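PDB 3NZ3: putative uncharacterized protein from Streptococcus pneumoniae, which probably helps the pneumococcus adhere to host mucus, this chain being the mucin-binding domain of a surface protein linked to the cell wall. Local coordinates for residues E18-T23 / G63-G68; Y28-T33 / D79-P84; K51-N54 / V59-Y62; G68-V73 / S99-T104. All blocks are in the same frame, centred on the assembly; numbering follows the deposited sequence.

Contact 1. Residues E18-T23 / G63-G68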
# COMPACT_ATOMS: atom_id res chain seq x y z
N GLU A 18 -14.38 11.93 -7.83
CA GLU A 18 -14.12 11.41 -6.49
C GLU A 18 -12.80 10.66 -6.50
O GLU A 18 -12.50 9.91 -7.44
CB GLU A 18 -15.25 10.47 -6.03
CG GLU A 18 -15.13 10.03 -4.57
CD GLU A 18 -16.23 9.06 -4.13
OE1 GLU A 18 -17.16 8.78 -4.93
OE2 GLU A 18 -16.15 8.58 -2.97
N THR A 19 -11.99 10.88 -5.47
CA THR A 19 -10.74 10.13 -5.31
C THR A 19 -10.61 9.56 -3.92
O THR A 19 -11.13 10.14 -2.95
CB THR A 19 -9.49 11.00 -5.59
OG1 THR A 19 -9.47 12.11 -4.68
CG2 THR A 19 -9.47 11.51 -7.03
N LYS A 20 -9.93 8.43 -3.82
CA LYS A 20 -9.59 7.86 -2.52
C LYS A 20 -8.22 7.20 -2.59
O LYS A 20 -7.80 6.75 -3.66
CB LYS A 20 -10.66 6.87 -2.05
CG LYS A 20 -10.81 5.62 -2.88
CD LYS A 20 -11.84 4.71 -2.20
CE LYS A 20 -12.03 3.42 -2.95
NZ LYS A 20 -12.99 2.54 -2.21
N THR A 21 -7.53 7.16 -1.46
CA THR A 21 -6.18 6.63 -1.38
C THR A 21 -6.18 5.34 -0.56
O THR A 21 -6.77 5.28 0.53
CB THR A 21 -5.19 7.66 -0.81
OG1 THR A 21 -5.26 8.86 -1.59
CG2 THR A 21 -3.74 7.13 -0.85
N ILE A 22 -5.54 4.32 -1.12
CA ILE A 22 -5.36 3.03 -0.46
C ILE A 22 -3.86 2.79 -0.35
O ILE A 22 -3.14 2.90 -1.34
CB ILE A 22 -6.05 1.88 -1.25
CG1 ILE A 22 -7.52 2.24 -1.53
CG2 ILE A 22 -5.97 0.57 -0.48
CD1 ILE A 22 -8.16 1.44 -2.63
N THR A 23 -3.40 2.48 0.86
CA THR A 23 -1.97 2.50 1.16
C THR A 23 -1.46 1.18 1.76
O THR A 23 -2.11 0.58 2.62
CB THR A 23 -1.62 3.68 2.11
OG1 THR A 23 -2.17 4.90 1.60
CG2 THR A 23 -0.11 3.84 2.27
N GLY A 63 -19.03 6.71 -12.53
CA GLY A 63 -18.27 5.87 -13.44
C GLY A 63 -17.50 4.82 -12.66
O GLY A 63 -17.54 4.78 -11.43
N GLU A 64 -16.78 3.96 -13.38
CA GLU A 64 -15.92 2.96 -12.76
C GLU A 64 -14.70 3.63 -12.13
O GLU A 64 -14.26 4.68 -12.60
CB GLU A 64 -15.48 1.92 -13.79
CG GLU A 64 -16.60 1.08 -14.37
CD GLU A 64 -17.38 0.32 -13.31
OE1 GLU A 64 -16.75 -0.34 -12.46
OE2 GLU A 64 -18.62 0.40 -13.31
N TRP A 65 -14.16 3.02 -11.08
CA TRP A 65 -12.91 3.48 -10.47
C TRP A 65 -11.71 3.03 -11.31
O TRP A 65 -11.74 1.98 -11.96
CB TRP A 65 -12.74 2.88 -9.08
CG TRP A 65 -13.65 3.38 -8.01
CD1 TRP A 65 -14.84 2.82 -7.61
CD2 TRP A 65 -13.42 4.51 -7.16
NE1 TRP A 65 -15.36 3.56 -6.57
CE2 TRP A 65 -14.51 4.59 -6.27
CE3 TRP A 65 -12.39 5.47 -7.06
CZ2 TRP A 65 -14.62 5.60 -5.30
CZ3 TRP A 65 -12.50 6.47 -6.10
CH2 TRP A 65 -13.61 6.53 -5.24
N THR A 66 -10.63 3.82 -11.25
CA THR A 66 -9.36 3.40 -11.83
C THR A 66 -8.76 2.28 -10.98
O THR A 66 -9.30 1.93 -9.93
CB THR A 66 -8.35 4.58 -11.92
OG1 THR A 66 -8.26 5.23 -10.64
CG2 THR A 66 -8.79 5.58 -12.98
N THR A 67 -7.66 1.71 -11.45
CA THR A 67 -6.93 0.70 -10.69
C THR A 67 -5.47 1.09 -10.56
O THR A 67 -4.95 1.90 -11.33
CB THR A 67 -6.99 -0.68 -11.36
OG1 THR A 67 -6.58 -0.55 -12.73
CG2 THR A 67 -8.39 -1.28 -11.28
N GLY A 68 -4.80 0.48 -9.58
CA GLY A 68 -3.40 0.75 -9.34
C GLY A 68 -2.63 -0.49 -8.97
O GLY A 68 -3.10 -1.63 -9.15
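The six-membered ring of Trp65 stands across strand 18-23 between the side chains of Glu18 and Lys20, and so lays the linker 63-67 against the four-stranded sheet of this all-beta, Ig-like mucin-binding domain. Lys20 takes one face of the indole. Its CE lies 4.1 Å from the centroid of the six-membered ring of Trp65, a CH-pi contact 11° off the ring normal, and its CG comes within 3.7 Å of Trp65 CZ3. The ammonium group follows in a cation-pi contact, Lys20 NZ being 5.0 Å from that centroid and still over the face. Glu18 reaches the benzo end of the indole with its carboxylate, which packs against CH2 and CZ2 of Trp65, Glu18 CD lying 3.8 Å from Trp65 CH2, with the carboxylate and ring planes 62° apart. Between these two, Thr19 CA meets the ring edge near its plane.

The first torsion of Lys20 sets its chain beside the ring. Lys20 CG sits between its backbone N and carbonyl carbon (chi1 66°), and the chain beyond it runs fully extended, crossing the indole at about a right angle. Second-shell partners hold the two charged ends: Glu18 OE1 forms a salt bridge with Arg49 NH2, while Lys20 NZ donates to Ser96 O. Thr66, next along the linker, is fastened to strand 39-53 through a hydrogen bond between its OG1 and Ser48 N. The carbonyl oxygen Glu18 O meets the ring obliquely, 3.7 Å from Trp65 CZ3.

Contact 2. Residues Y28-T33 / D79-P84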
# COMPACT_ATOMS: atom_id res chain seq x y z
N TYR A 28 10.05 -2.82 8.90
CA TYR A 28 11.24 -3.68 8.99
C TYR A 28 11.71 -3.68 10.43
O TYR A 28 12.16 -2.65 10.94
CB TYR A 28 12.34 -3.16 8.07
CG TYR A 28 11.94 -3.10 6.61
CD1 TYR A 28 11.34 -1.96 6.08
CD2 TYR A 28 12.15 -4.19 5.77
CE1 TYR A 28 10.95 -1.91 4.73
CE2 TYR A 28 11.77 -4.15 4.42
CZ TYR A 28 11.17 -3.00 3.92
OH TYR A 28 10.80 -2.96 2.59
N VAL A 29 11.60 -4.83 11.10
CA VAL A 29 11.89 -4.90 12.54
C VAL A 29 12.85 -6.03 12.92
O VAL A 29 13.03 -7.00 12.18
CB VAL A 29 10.59 -5.00 13.40
CG1 VAL A 29 9.61 -3.86 13.10
CG2 VAL A 29 9.91 -6.36 13.23
N ASP A 30 13.46 -5.88 14.09
CA ASP A 30 14.19 -6.97 14.71
C ASP A 30 13.18 -8.02 15.17
O ASP A 30 12.23 -7.70 15.89
CB ASP A 30 15.00 -6.42 15.89
CG ASP A 30 15.91 -7.46 16.52
OD1 ASP A 30 15.41 -8.49 17.00
OD2 ASP A 30 17.14 -7.23 16.55
N LYS A 31 13.39 -9.27 14.75
CA LYS A 31 12.49 -10.39 15.09
C LYS A 31 12.19 -10.50 16.58
O LYS A 31 11.06 -10.81 16.96
CB LYS A 31 13.07 -11.72 14.58
CG LYS A 31 12.09 -12.90 14.67
CD LYS A 31 12.77 -14.22 14.38
CE LYS A 31 11.79 -15.38 14.55
NZ LYS A 31 12.49 -16.69 14.40
N VAL A 32 13.19 -10.23 17.42
CA VAL A 32 13.08 -10.41 18.87
C VAL A 32 12.64 -9.13 19.59
O VAL A 32 11.66 -9.14 20.36
CB VAL A 32 14.42 -10.93 19.48
CG1 VAL A 32 14.37 -10.93 21.01
CG2 VAL A 32 14.73 -12.33 18.96
N THR A 33 13.34 -8.03 19.34
CA THR A 33 13.14 -6.79 20.11
C THR A 33 12.04 -5.91 19.54
O THR A 33 11.52 -5.03 20.24
CB THR A 33 14.43 -5.95 20.17
OG1 THR A 33 14.76 -5.49 18.85
CG2 THR A 33 15.59 -6.75 20.73
N ASP A 79 23.59 -5.19 8.00
CA ASP A 79 24.75 -5.69 8.73
C ASP A 79 24.35 -6.08 10.16
O ASP A 79 23.51 -5.41 10.77
CB ASP A 79 25.87 -4.64 8.75
CG ASP A 79 27.25 -5.26 8.82
OD1 ASP A 79 27.68 -5.67 9.92
OD2 ASP A 79 27.92 -5.32 7.76
N LYS A 80 24.94 -7.17 10.64
CA LYS A 80 24.68 -7.74 11.98
C LYS A 80 23.46 -8.67 12.02
O LYS A 80 23.18 -9.30 13.05
CB LYS A 80 24.59 -6.66 13.08
CG LYS A 80 25.74 -5.64 13.10
CD LYS A 80 26.98 -6.16 13.81
CE LYS A 80 28.08 -5.10 13.79
NZ LYS A 80 29.40 -5.69 14.18
N TYR A 81 22.76 -8.77 10.90
CA TYR A 81 21.53 -9.55 10.81
C TYR A 81 21.61 -10.67 9.79
O TYR A 81 22.28 -10.55 8.76
CB TYR A 81 20.34 -8.64 10.49
CG TYR A 81 19.83 -7.84 11.67
CD1 TYR A 81 20.25 -6.53 11.89
CD2 TYR A 81 18.92 -8.40 12.56
CE1 TYR A 81 19.77 -5.80 12.98
CE2 TYR A 81 18.44 -7.69 13.64
CZ TYR A 81 18.87 -6.39 13.85
OH TYR A 81 18.39 -5.69 14.93
N LYS A 82 20.89 -11.76 10.07
CA LYS A 82 20.66 -12.82 9.09
C LYS A 82 19.80 -12.26 7.95
O LYS A 82 19.33 -11.12 8.03
CB LYS A 82 19.92 -13.99 9.74
CG LYS A 82 20.62 -14.64 10.94
CD LYS A 82 19.67 -15.63 11.59
CE LYS A 82 20.25 -16.28 12.84
NZ LYS A 82 19.39 -17.42 13.27
N ASP A 83 19.60 -13.05 6.89
CA ASP A 83 18.71 -12.67 5.80
C ASP A 83 17.29 -12.53 6.33
O ASP A 83 16.88 -13.32 7.19
CB ASP A 83 18.72 -13.72 4.68
CG ASP A 83 20.04 -13.76 3.91
OD1 ASP A 83 20.86 -12.81 4.02
OD2 ASP A 83 20.23 -14.75 3.18
N PRO A 84 16.52 -11.54 5.83
CA PRO A 84 15.15 -11.34 6.31
C PRO A 84 14.24 -12.54 6.06
O PRO A 84 14.49 -13.31 5.12
CB PRO A 84 14.66 -10.14 5.48
CG PRO A 84 15.57 -10.09 4.29
CD PRO A 84 16.89 -10.56 4.79
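An Asx turn at the end of strand 14-30 presents Asp30 to the phenol of Tyr81, which comes from the long loop between strands 68-74 and 88-94. Tyr81 OH donates to Asp30 OD2 at 2.6 Å, a short bond that reaches the anti side of the carboxylate oxygen, 19° out of the carboxylate plane. The two side chains cross at about a right angle. Asp30 CG lies in the plane of the phenol ring at its edge, and the carboxylate is turned 75° from that ring; Asp30 OD2, at the ring edge, also comes within 3.2 Å of Tyr81 CE2.

Asp30 CG is anti to the backbone N (chi1 -174°), which carries the carboxylate over the following turn. There Asp30 OD1 accepts twice: from Val32 N at 2.9 Å, nearly along the C-O axis, and from Thr33 N at 3.2 Å, from above the carboxylate plane. The second bond closes the wider Asx motif around the turn 31-33. In the Ig-like fold the contact joins the end of a central strand of the four-stranded sheet to the connection within the separate two-stranded sheet. With three donors shared between its oxygens, the buried carboxylate is fixed in rotation, and these bonds would probably stabilise its negative charge. Tyr81 also packs on Val37 and on Tyr107 of strand 101-107, whose backbone is hydrogen-bonded to Lys31.

Contact 3. Residues K51-N54 / V59-Y62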
# COMPACT_ATOMS: atom_id res chain seq x y z
N LYS A 51 -18.11 11.57 -11.27
CA LYS A 51 -19.43 11.72 -10.67
C LYS A 51 -20.20 12.70 -11.56
O LYS A 51 -19.71 13.79 -11.85
CB LYS A 51 -19.33 12.28 -9.25
CG LYS A 51 -20.68 12.50 -8.55
CD LYS A 51 -20.54 13.46 -7.38
CE LYS A 51 -21.82 13.54 -6.55
NZ LYS A 51 -21.58 14.29 -5.29
N THR A 52 -21.38 12.29 -11.99
CA THR A 52 -22.24 13.13 -12.83
C THR A 52 -23.55 13.32 -12.10
O THR A 52 -24.18 12.35 -11.66
CB THR A 52 -22.48 12.49 -14.22
OG1 THR A 52 -21.22 12.18 -14.82
CG2 THR A 52 -23.24 13.43 -15.14
N GLU A 53 -23.95 14.58 -11.93
CA GLU A 53 -25.22 14.89 -11.28
C GLU A 53 -26.08 15.76 -12.18
O GLU A 53 -25.64 16.81 -12.66
CB GLU A 53 -24.99 15.57 -9.93
CG GLU A 53 -26.28 15.83 -9.15
CD GLU A 53 -26.07 16.57 -7.84
OE1 GLU A 53 -24.90 16.85 -7.48
OE2 GLU A 53 -27.07 16.88 -7.16
N ASN A 54 -27.31 15.32 -12.41
CA ASN A 54 -28.34 16.17 -12.98
C ASN A 54 -28.86 17.04 -11.83
O ASN A 54 -29.42 16.53 -10.87
CB ASN A 54 -29.45 15.32 -13.61
CG ASN A 54 -30.46 16.14 -14.38
OD1 ASN A 54 -30.95 17.16 -13.91
ND2 ASN A 54 -30.79 15.68 -15.58
N VAL A 59 -30.44 13.33 -9.90
CA VAL A 59 -29.93 11.99 -10.22
C VAL A 59 -28.40 12.00 -10.36
O VAL A 59 -27.85 12.78 -11.15
CB VAL A 59 -30.59 11.42 -11.51
CG1 VAL A 59 -29.87 10.17 -12.00
CG2 VAL A 59 -32.07 11.13 -11.27
N VAL A 60 -27.74 11.15 -9.58
CA VAL A 60 -26.27 11.05 -9.58
C VAL A 60 -25.84 9.71 -10.17
O VAL A 60 -26.30 8.66 -9.74
CB VAL A 60 -25.69 11.22 -8.15
CG1 VAL A 60 -24.17 10.98 -8.14
CG2 VAL A 60 -25.99 12.59 -7.59
N THR A 61 -24.95 9.76 -11.17
CA THR A 61 -24.37 8.54 -11.72
C THR A 61 -22.85 8.54 -11.56
O THR A 61 -22.20 9.59 -11.70
CB THR A 61 -24.77 8.28 -13.21
OG1 THR A 61 -24.20 9.29 -14.06
CG2 THR A 61 -26.29 8.27 -13.38
N TYR A 62 -22.29 7.37 -11.25
CA TYR A 62 -20.85 7.21 -11.03
C TYR A 62 -20.22 6.33 -12.09
O TYR A 62 -20.79 5.30 -12.47
CB TYR A 62 -20.59 6.60 -9.66
CG TYR A 62 -20.85 7.51 -8.50
CD1 TYR A 62 -19.94 8.50 -8.14
CD2 TYR A 62 -22.02 7.38 -7.74
CE1 TYR A 62 -20.18 9.34 -7.06
CE2 TYR A 62 -22.27 8.23 -6.65
CZ TYR A 62 -21.34 9.20 -6.33
OH TYR A 62 -21.57 10.04 -5.26
O HOH W 1 -20.25 9.66 -14.20
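Thr52 and Thr61 face each other as a hydrogen-bonded pair in an antiparallel beta hairpin, and their backbones form the tight part of the contact. Thr61 N donates to Thr52 O at 2.7 Å, and Thr52 N returns a bond to Thr61 O at 2.8 Å. Beyond the next, non-hydrogen-bonded pair, Glu53 with Val60, Asn54 N reaches Val59 O at 2.9 Å, the donor tilted 18° from the carbonyl plane. A CA-H...O contact from Val60 CA to Thr52 O, 3.2 Å long, adds to the close fit of the backbones.

The side chains spread over two faces. On that of Lys51, Glu53, Val60 and Tyr62, Lys51 CG is anti to the backbone N (chi1 179°), which starts the extended chain alongside the phenol, pointing the same way, with Lys51 CG 3.5 Å from Tyr62 CE1. The two methyl groups of Val60 divide their neighbours: CG1 meets Lys51 CE, while CG2 lies 3.6 Å from Glu53 CG. Fewer side-chain contacts cross on the face of Thr52 and Thr61. There Thr61 OG1 approaches Thr52 CB at 3.6 Å, and a water bridges Thr52 OG1 and Thr61 O, bringing solvent to the strand pair.

Past the pairing, Asn54 OD1 accepts from Val56 N and Thr57 N in the hairpin loop. Strand 60-62 is one of the two edge strands of the four-stranded sheet. Its partner 39-53 is bonded on the other edge to strand 14-30, through Lys51 with Ser16 and Glu53 with Ala14.

Contact 4. Residues G68-V73 / S99-T104. With SO4 (sulfate ion), chain C.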
# COMPACT_ATOMS: atom_id res chain seq x y z
N GLY A 68 -4.80 0.48 -9.58
CA GLY A 68 -3.40 0.75 -9.34
C GLY A 68 -2.63 -0.49 -8.97
O GLY A 68 -3.10 -1.63 -9.15
N ASN A 69 -1.43 -0.27 -8.43
CA ASN A 69 -0.51 -1.35 -8.12
C ASN A 69 0.46 -0.87 -7.05
O ASN A 69 1.04 0.22 -7.18
CB ASN A 69 0.25 -1.73 -9.40
CG ASN A 69 1.01 -3.03 -9.26
OD1 ASN A 69 2.24 -3.02 -9.13
ND2 ASN A 69 0.30 -4.15 -9.33
N TRP A 70 0.61 -1.67 -6.00
CA TRP A 70 1.71 -1.49 -5.05
C TRP A 70 2.91 -2.25 -5.61
O TRP A 70 2.82 -3.45 -5.86
CB TRP A 70 1.37 -2.02 -3.66
CG TRP A 70 0.27 -1.27 -2.96
CD1 TRP A 70 0.09 0.08 -2.95
CD2 TRP A 70 -0.76 -1.82 -2.13
NE1 TRP A 70 -1.00 0.41 -2.19
CE2 TRP A 70 -1.54 -0.73 -1.67
CE3 TRP A 70 -1.10 -3.12 -1.73
CZ2 TRP A 70 -2.65 -0.91 -0.83
CZ3 TRP A 70 -2.21 -3.29 -0.89
CH2 TRP A 70 -2.97 -2.19 -0.46
N ASP A 71 4.02 -1.54 -5.82
CA ASP A 71 5.20 -2.14 -6.43
C ASP A 71 5.87 -3.15 -5.50
O ASP A 71 5.76 -3.05 -4.27
CB ASP A 71 6.21 -1.07 -6.83
CG ASP A 71 5.75 -0.21 -7.98
OD1 ASP A 71 4.89 -0.66 -8.77
OD2 ASP A 71 6.26 0.92 -8.10
N GLU A 72 6.57 -4.10 -6.11
CA GLU A 72 7.46 -5.00 -5.37
C GLU A 72 8.50 -4.19 -4.61
O GLU A 72 9.02 -3.19 -5.11
CB GLU A 72 8.15 -5.98 -6.34
CG GLU A 72 9.19 -6.86 -5.65
CD GLU A 72 10.01 -7.73 -6.60
OE1 GLU A 72 10.28 -7.31 -7.75
OE2 GLU A 72 10.40 -8.84 -6.18
N VAL A 73 8.80 -4.63 -3.38
CA VAL A 73 9.87 -4.04 -2.59
C VAL A 73 10.81 -5.13 -2.07
O VAL A 73 10.41 -5.94 -1.24
CB VAL A 73 9.32 -3.19 -1.41
CG1 VAL A 73 10.47 -2.54 -0.64
CG2 VAL A 73 8.36 -2.11 -1.90
N SER A 99 -8.32 -2.94 0.70
CA SER A 99 -8.13 -2.27 1.99
C SER A 99 -6.65 -1.92 2.18
O SER A 99 -5.79 -2.49 1.50
CB SER A 99 -8.63 -3.13 3.15
OG SER A 99 -7.62 -4.02 3.62
N ASP A 100 -6.37 -0.98 3.08
CA ASP A 100 -4.99 -0.66 3.46
C ASP A 100 -4.32 -1.91 3.99
O ASP A 100 -4.97 -2.79 4.56
CB ASP A 100 -4.96 0.42 4.54
CG ASP A 100 -5.45 1.78 4.05
OD1 ASP A 100 -5.40 2.05 2.83
OD2 ASP A 100 -5.88 2.58 4.90
N LYS A 101 -3.01 -2.02 3.77
CA LYS A 101 -2.25 -3.18 4.23
C LYS A 101 -1.00 -2.74 4.98
O LYS A 101 -0.43 -1.68 4.70
CB LYS A 101 -1.87 -4.10 3.07
CG LYS A 101 -3.03 -4.80 2.37
CD LYS A 101 -3.52 -6.03 3.13
CE LYS A 101 -4.58 -6.78 2.33
NZ LYS A 101 -4.11 -7.24 0.98
N GLU A 102 -0.60 -3.56 5.94
CA GLU A 102 0.66 -3.41 6.64
C GLU A 102 1.37 -4.75 6.60
O GLU A 102 0.77 -5.79 6.87
CB GLU A 102 0.44 -2.95 8.08
CG GLU A 102 0.08 -1.48 8.21
CD GLU A 102 -0.20 -1.06 9.65
OE1 GLU A 102 0.44 -1.61 10.58
OE2 GLU A 102 -1.06 -0.18 9.85
N ILE A 103 2.65 -4.72 6.22
CA ILE A 103 3.47 -5.92 6.17
C ILE A 103 4.70 -5.67 7.04
O ILE A 103 5.29 -4.59 6.99
CB ILE A 103 3.87 -6.27 4.71
CG1 ILE A 103 2.61 -6.62 3.90
CG2 ILE A 103 4.88 -7.43 4.67
CD1 ILE A 103 2.85 -6.84 2.43
N THR A 104 5.06 -6.66 7.86
CA THR A 104 6.25 -6.57 8.69
C THR A 104 7.27 -7.60 8.24
O THR A 104 7.01 -8.81 8.22
CB THR A 104 5.91 -6.74 10.19
OG1 THR A 104 5.04 -5.69 10.61
CG2 THR A 104 7.18 -6.70 11.04
S SO4 C . -7.71 -7.43 -0.09
O1 SO4 C . -8.10 -6.08 0.29
O2 SO4 C . -6.53 -7.37 -0.95
O3 SO4 C . -7.39 -8.20 1.11
O4 SO4 C . -8.79 -8.09 -0.81
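Segments 68-73 and 99-104 belong to different sheets and keep their backbones well apart, the nearest CA atoms, those of Trp70 and Lys101, being 10.2 Å from each other. The indole of Trp70 spans the gap. Its CH2 meets Ser99 O at 3.4 Å, with the carbonyl oxygen at the ring edge and in its plane, while CZ3 touches Lys101 CG at 3.7 Å. Trp70 and Lys101 cross at about a right angle.

Lys101 owes its course to two bends. With chi2 at -81° and chi4 at 59°, the chain turns past the indole and brings its amine to a sulfate ion. Lys101 NZ donates to sulfate O2 at 3.1 Å, with Gln92 OE1 as a further, weak partner; Ser99 N donates to sulfate O1 at 3.2 Å in a fairly straight bond (164°). Ser99 OG is turned to the backbone and donates to Asp100 O at 3.1 Å, from above the carbonyl plane.

In this Ig-like domain Trp70 lies between the two sheets: it packs on Val45 and Gln43 of strand 39-53 and on Val94 of strand 88-94, and its NE1 makes a weak hydrogen bond to Ile22 O. The contact thus divides by chemistry. The buried indole meets a carbonyl oxygen at its edge and the aliphatic part of Lys101, while the Lys101 amine and the Ser99 N-H form a place where an anion can sit, here a sulfate probably from the crystallisation liquor.

How the contacts relate
Contacts 1 and 3 lie at the surface and touch through Glu18 and Tyr62, whereas contacts 2 and 4 each include a buried residue; contact 4 is the most central, about 3 Å from the chain centre to its own. Strand 14-30 serves both contact 1 and contact 2, whose centres are about 35 Å apart on opposite sides of the chain centre. It also joins contact 1 to contact 4, where Thr23 is bonded to Asp100 and Lys101. The chemistry varies accordingly: contact 3 is backbone pairing within one sheet, contact 2 a buried carboxylate-phenol bond, and contacts 1 and 4 each set a tryptophan against a lysine, which lies over the ring face in contact 1 and approaches obliquely in contact 4.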